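Side-chain contact in L-glyceraldehyde 3-phosphate reductase (PDB 6HG6), which probably reduces aldehydes such as furfural and methylglyoxal with NADPH, as a TIM-barrel aldo-keto reductase of the shaker potassium channel beta subunit family: residues S119-L124 / S159-Y164. Numbering follows the deposited sequence.
With EDO (1,2-ethanediol), chain J.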
loop_
_atom_site.group_PDB
_atom_site.type_symbol
_atom_site.label_atom_id
_atom_site.label_comp_id
_atom_site.label_asym_id
_atom_site.label_seq_id
_atom_site.Cartn_x
_atom_site.Cartn_y
_atom_site.Cartn_z
ATOM N N SER A 119 -9.587 -12.983 12.474
ATOM C CA SER A 119 -8.704 -11.801 12.401
ATOM C C SER A 119 -9.493 -10.562 12.010
ATOM O O SER A 119 -9.327 -9.519 12.622
ATOM C CB SER A 119 -7.598 -12.002 11.417
ATOM O OG SER A 119 -6.760 -10.859 11.508
ATOM N N LEU A 120 -10.367 -10.655 11.017
ATOM C CA LEU A 120 -11.156 -9.478 10.610
ATOM C C LEU A 120 -11.970 -8.957 11.785
ATOM O O LEU A 120 -12.036 -7.789 11.951
ATOM C CB LEU A 120 -12.060 -9.819 9.439
ATOM C CG LEU A 120 -12.953 -8.682 8.965
ATOM C CD1 LEU A 120 -12.198 -7.457 8.524
ATOM C CD2 LEU A 120 -13.857 -9.207 7.865
ATOM N N ASP A 121 -12.602 -9.816 12.560
ATOM C CA ASP A 121 -13.369 -9.357 13.723
ATOM C C ASP A 121 -12.451 -8.616 14.700
ATOM O O ASP A 121 -12.867 -7.570 15.275
ATOM C CB ASP A 121 -14.055 -10.545 14.384
ATOM C CG ASP A 121 -15.273 -11.078 13.664
ATOM O OD1 ASP A 121 -15.703 -10.399 12.698
ATOM O OD2 ASP A 121 -15.778 -12.204 14.073
ATOM N N GLN A 122 -11.269 -9.157 14.946
ATOM C CA GLN A 122 -10.307 -8.483 15.858
ATOM C C GLN A 122 -9.944 -7.108 15.289
ATOM O O GLN A 122 -9.920 -6.149 16.093
ATOM C CB GLN A 122 -9.011 -9.249 16.044
ATOM C CG GLN A 122 -9.109 -10.555 16.815
ATOM C CD GLN A 122 -7.736 -11.177 17.004
ATOM O OE1 GLN A 122 -6.661 -10.599 16.671
ATOM N NE2 GLN A 122 -7.724 -12.356 17.629
ATOM N N SER A 123 -9.659 -7.029 13.967
ATOM C CA SER A 123 -9.269 -5.749 13.307
ATOM C C SER A 123 -10.367 -4.707 13.450
ATOM O O SER A 123 -10.079 -3.554 13.784
ATOM C CB SER A 123 -8.956 -5.950 11.872
ATOM O OG SER A 123 -7.740 -6.668 11.756
ATOM N N LEU A 124 -11.611 -5.103 13.232
ATOM C CA LEU A 124 -12.728 -4.150 13.326
ATOM C C LEU A 124 -12.866 -3.655 14.759
ATOM O O LEU A 124 -13.165 -2.444 14.952
ATOM C CB LEU A 124 -14.005 -4.810 12.824
ATOM C CG LEU A 124 -14.001 -5.170 11.339
ATOM C CD1 LEU A 124 -15.294 -5.935 10.998
ATOM C CD2 LEU A 124 -13.878 -3.906 10.478
ATOM N N SER A 159 -20.977 -10.301 4.560
ATOM C CA SER A 159 -21.344 -10.080 5.985
ATOM C C SER A 159 -21.275 -8.584 6.324
ATOM O O SER A 159 -21.449 -8.229 7.513
ATOM C CB SER A 159 -20.470 -10.873 6.925
ATOM O OG SER A 159 -19.181 -10.303 7.046
ATOM N N GLY A 160 -20.981 -7.726 5.343
ATOM C CA GLY A 160 -20.985 -6.268 5.528
ATOM C C GLY A 160 -19.802 -5.774 6.346
ATOM O O GLY A 160 -19.853 -4.601 6.831
ATOM N N LYS A 161 -18.757 -6.586 6.450
ATOM C CA LYS A 161 -17.541 -6.232 7.211
ATOM C C LYS A 161 -16.438 -5.673 6.314
ATOM O O LYS A 161 -15.438 -5.127 6.876
ATOM C CB LYS A 161 -17.113 -7.439 8.032
ATOM C CG LYS A 161 -18.042 -7.725 9.183
ATOM C CD LYS A 161 -17.703 -8.997 9.881
ATOM C CE LYS A 161 -18.645 -9.244 11.056
ATOM N NZ LYS A 161 -18.316 -10.538 11.682
ATOM N N ALA A 162 -16.599 -5.759 4.986
ATOM C CA ALA A 162 -15.643 -5.230 3.998
ATOM C C ALA A 162 -16.423 -4.780 2.779
ATOM O O ALA A 162 -17.381 -5.454 2.434
ATOM C CB ALA A 162 -14.601 -6.261 3.595
ATOM N N LEU A 163 -16.067 -3.654 2.178
ATOM C CA LEU A 163 -16.768 -3.233 0.934
ATOM C C LEU A 163 -16.204 -3.994 -0.260
ATOM O O LEU A 163 -16.973 -4.369 -1.129
ATOM C CB LEU A 163 -16.623 -1.736 0.731
ATOM C CG LEU A 163 -17.311 -0.902 1.797
ATOM C CD1 LEU A 163 -17.247 0.584 1.488
ATOM C CD2 LEU A 163 -18.756 -1.317 1.927
ATOM N N TYR A 164 -14.890 -4.151 -0.293
ATOM C CA TYR A 164 -14.178 -4.782 -1.413
ATOM C C TYR A 164 -13.133 -5.753 -0.906
ATOM O O TYR A 164 -12.595 -5.541 0.193
ATOM C CB TYR A 164 -13.443 -3.721 -2.214
ATOM C CG TYR A 164 -14.290 -2.657 -2.883
ATOM C CD1 TYR A 164 -14.518 -1.466 -2.229
ATOM C CD2 TYR A 164 -14.692 -2.732 -4.209
ATOM C CE1 TYR A 164 -15.208 -0.423 -2.822
ATOM C CE2 TYR A 164 -15.376 -1.684 -4.836
ATOM C CZ TYR A 164 -15.587 -0.498 -4.142
ATOM O OH TYR A 164 -16.215 0.559 -4.723
HETATM C C1 EDO J . -17.028 -13.954 12.277
HETATM O O1 EDO J . -17.952 -13.113 12.956
HETATM C C2 EDO J . -17.647 -14.795 11.246
HETATM O O2 EDO J . -18.243 -15.975 11.771
#
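Lys161 reaches across to helix 113-127 and ends in a salt bridge, its NZ standing 2.8 Å from Asp121 OD1. The ammonium group meets that oxygen on the syn side, 18° out of the carboxylate plane. Behind the charge the stem lies against two leucines one turn apart on the helix: Leu120 CD2 meets Lys161 CB at 3.7 Å, and Leu124 CD1 sits 3.7 Å from Lys161 CG, Leu124 and the lysine crossing at about a right angle. Fully extended beyond CG, with chi2 to chi4 all near 180°, the lysine carries its nitrogen past both methyls to the acid. An ethanediol, probably from the crystallisation liquor, is modelled beside the pair, its exact placing doubtful. Farther out, Leu120 also rests on Phe135 and Ala156, and Leu124 on Val132. Gly160, at positive phi, closes helix 146-158 in a Schellman motif, and backbone bonding of Lys161 to Val132 fixes the root of the lysine where the chain enters barrel strand 162-168. The contact thus ties outer helix 113-127 to the turn between helix 146-158 and that strand: methyls of two buried leucines pack against the aliphatic stem, while the ion pair lies toward solvent, where water would probably weaken its attraction.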